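PDB 1QNR: endo-1,4-b-d-mannanase from Trichoderma reesei, which hydrolyses internal beta-1,4-mannosidic linkages in mannan polysaccharides. Local coordinates for residues 72-80 with 121-129. Sequence-based numbering, arbitrary orientation.
Sequences FQKLSATGS and NAYVNAFGG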
# COMPACT_ATOMS: atom_id res chain seq x y z
N PHE A 72 -1.16 -16.92 5.44
CA PHE A 72 -1.42 -17.07 4.00
C PHE A 72 -0.34 -17.96 3.36
O PHE A 72 -0.66 -18.60 2.33
CB PHE A 72 -1.46 -15.71 3.31
CG PHE A 72 -2.62 -14.77 3.73
CD1 PHE A 72 -3.73 -15.23 4.45
CD2 PHE A 72 -2.59 -13.43 3.36
CE1 PHE A 72 -4.76 -14.32 4.80
CE2 PHE A 72 -3.60 -12.52 3.70
CZ PHE A 72 -4.69 -13.00 4.42
N GLN A 73 0.90 -18.00 3.85
CA GLN A 73 1.96 -18.80 3.20
C GLN A 73 2.98 -19.25 4.26
O GLN A 73 3.39 -18.40 5.10
CB GLN A 73 2.61 -17.90 2.11
CG GLN A 73 3.77 -18.63 1.38
CD GLN A 73 4.34 -17.85 0.23
OE1 GLN A 73 4.58 -18.32 -0.90
NE2 GLN A 73 4.68 -16.53 0.42
N LYS A 74 3.41 -20.54 4.15
CA LYS A 74 4.48 -21.07 5.02
C LYS A 74 5.70 -21.27 4.12
O LYS A 74 5.61 -21.96 3.09
CB LYS A 74 4.02 -22.40 5.64
CG LYS A 74 5.23 -23.04 6.38
CD LYS A 74 4.87 -24.37 7.05
CE LYS A 74 6.18 -25.06 7.48
NZ LYS A 74 5.96 -26.49 7.92
N LEU A 75 6.80 -20.64 4.48
CA LEU A 75 8.05 -20.65 3.71
C LEU A 75 9.03 -21.64 4.33
O LEU A 75 9.37 -21.46 5.49
CB LEU A 75 8.64 -19.22 3.65
CG LEU A 75 7.69 -18.26 2.86
CD1 LEU A 75 8.10 -16.83 3.07
CD2 LEU A 75 7.65 -18.65 1.38
N SER A 76 9.44 -22.63 3.55
CA SER A 76 10.37 -23.67 4.08
C SER A 76 11.31 -24.08 2.93
O SER A 76 10.90 -24.31 1.78
CB SER A 76 9.42 -24.87 4.42
OG SER A 76 10.15 -26.04 4.59
N ALA A 77 12.53 -24.47 3.38
CA ALA A 77 13.54 -25.00 2.45
C ALA A 77 13.12 -26.33 1.83
O ALA A 77 13.68 -26.66 0.77
CB ALA A 77 14.78 -25.35 3.31
N THR A 78 12.22 -27.07 2.45
CA THR A 78 11.83 -28.37 1.88
C THR A 78 10.46 -28.43 1.29
O THR A 78 9.91 -29.51 1.08
CB THR A 78 12.02 -29.48 2.94
OG1 THR A 78 11.16 -29.26 4.06
CG2 THR A 78 13.49 -29.51 3.36
N GLY A 79 9.92 -27.25 0.94
CA GLY A 79 8.63 -27.17 0.27
C GLY A 79 7.70 -26.20 1.03
O GLY A 79 7.33 -26.40 2.17
N SER A 80 7.29 -25.20 0.27
CA SER A 80 6.46 -24.13 0.88
C SER A 80 4.99 -24.45 0.60
O SER A 80 4.69 -25.18 -0.35
CB SER A 80 6.86 -22.79 0.26
OG SER A 80 8.20 -22.49 0.67
N ASN A 121 12.39 -11.11 5.61
CA ASN A 121 13.09 -11.96 6.60
C ASN A 121 12.55 -13.37 6.65
O ASN A 121 13.36 -14.33 6.81
CB ASN A 121 13.01 -11.30 8.01
CG ASN A 121 13.76 -12.11 9.07
OD1 ASN A 121 13.18 -12.67 10.01
ND2 ASN A 121 15.04 -12.05 8.90
N ALA A 122 11.25 -13.62 6.46
CA ALA A 122 10.72 -15.00 6.46
C ALA A 122 11.27 -15.73 5.22
O ALA A 122 11.55 -16.97 5.28
CB ALA A 122 9.20 -14.97 6.46
N TYR A 123 11.42 -15.09 4.04
CA TYR A 123 12.09 -15.72 2.88
C TYR A 123 13.55 -15.98 3.18
O TYR A 123 14.03 -17.09 2.79
CB TYR A 123 11.89 -14.80 1.67
CG TYR A 123 10.54 -14.74 1.02
CD1 TYR A 123 9.55 -13.88 1.53
CD2 TYR A 123 10.20 -15.52 -0.12
CE1 TYR A 123 8.28 -13.80 0.94
CE2 TYR A 123 8.95 -15.46 -0.73
CZ TYR A 123 8.02 -14.56 -0.20
OH TYR A 123 6.77 -14.50 -0.82
N VAL A 124 14.29 -15.06 3.82
CA VAL A 124 15.70 -15.31 4.14
C VAL A 124 15.82 -16.52 5.08
O VAL A 124 16.72 -17.38 4.87
CB VAL A 124 16.29 -14.04 4.84
CG1 VAL A 124 17.66 -14.32 5.47
CG2 VAL A 124 16.35 -12.92 3.79
N ASN A 125 14.95 -16.69 6.03
CA ASN A 125 15.03 -17.87 6.93
C ASN A 125 14.88 -19.19 6.13
O ASN A 125 15.54 -20.20 6.51
CB ASN A 125 13.88 -17.82 7.98
CG ASN A 125 14.09 -16.80 9.08
OD1 ASN A 125 15.22 -16.34 9.31
ND2 ASN A 125 13.00 -16.43 9.76
N ALA A 126 14.04 -19.22 5.09
CA ALA A 126 13.81 -20.44 4.35
C ALA A 126 14.85 -20.65 3.25
O ALA A 126 15.19 -21.82 2.97
CB ALA A 126 12.45 -20.40 3.64
N PHE A 127 15.28 -19.61 2.53
CA PHE A 127 16.07 -19.73 1.30
C PHE A 127 17.44 -19.13 1.42
O PHE A 127 18.15 -19.11 0.37
CB PHE A 127 15.24 -19.05 0.16
CG PHE A 127 13.83 -19.61 0.02
CD1 PHE A 127 13.58 -20.96 -0.18
CD2 PHE A 127 12.74 -18.74 0.15
CE1 PHE A 127 12.30 -21.46 -0.31
CE2 PHE A 127 11.46 -19.24 0.08
CZ PHE A 127 11.24 -20.59 -0.14
N GLY A 128 17.87 -18.69 2.60
CA GLY A 128 19.25 -18.19 2.72
C GLY A 128 19.55 -16.82 2.21
O GLY A 128 18.61 -16.02 1.94
N GLY A 129 20.86 -16.51 2.12
CA GLY A 129 21.21 -15.11 1.73
C GLY A 129 20.87 -14.12 2.87
O GLY A 129 20.84 -14.39 4.08
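Leu75 sets its CD1 methyl squarely over one face of the Tyr123 ring, 3.6 Å from the ring centroid and 11° off the normal, in a CH-pi contact. The same methyl also meets Ala122 CB, while the other branch, CD2, lies 4.1 Å from Phe127 CE2 at the edge of that ring. Behind the branches, Leu75 CB packs against Ala126 CB at 4.0 Å, and the Ala126 methyl continues onto the backbone at Ser76 N. Ser80 OG reaches the edge of Phe127, 3.7 Å from CZ. This hydroxyl also accepts a nearly straight bond from Ser76 N, tying the residue after the Ser76-Gly79 type I turn back to its first residue.

At the other end of the contact, Gln73 extends fully, with CG anti to the backbone N (chi1 179°), and its NE2 donates to Tyr123 OH at 3.2 Å in a bent bond (143°). Asp60 also accepts from NE2, Gln143 donates to OE1, and Asn62 ND2 bridges Leu75 O and Ala122 O. A leucine in place of Tyr123 would probably leave Leu75 CD1 without its aromatic platform and Gln73 NE2 without one of its acceptors. Strand 73-74, central in a small mixed sheet, thus meets helix 119-127 at the periphery of the family 5 (beta/alpha) barrel through mainly apolar packing, beside which bonds at both polar atoms fix the orientation of the buried Gln73 amide.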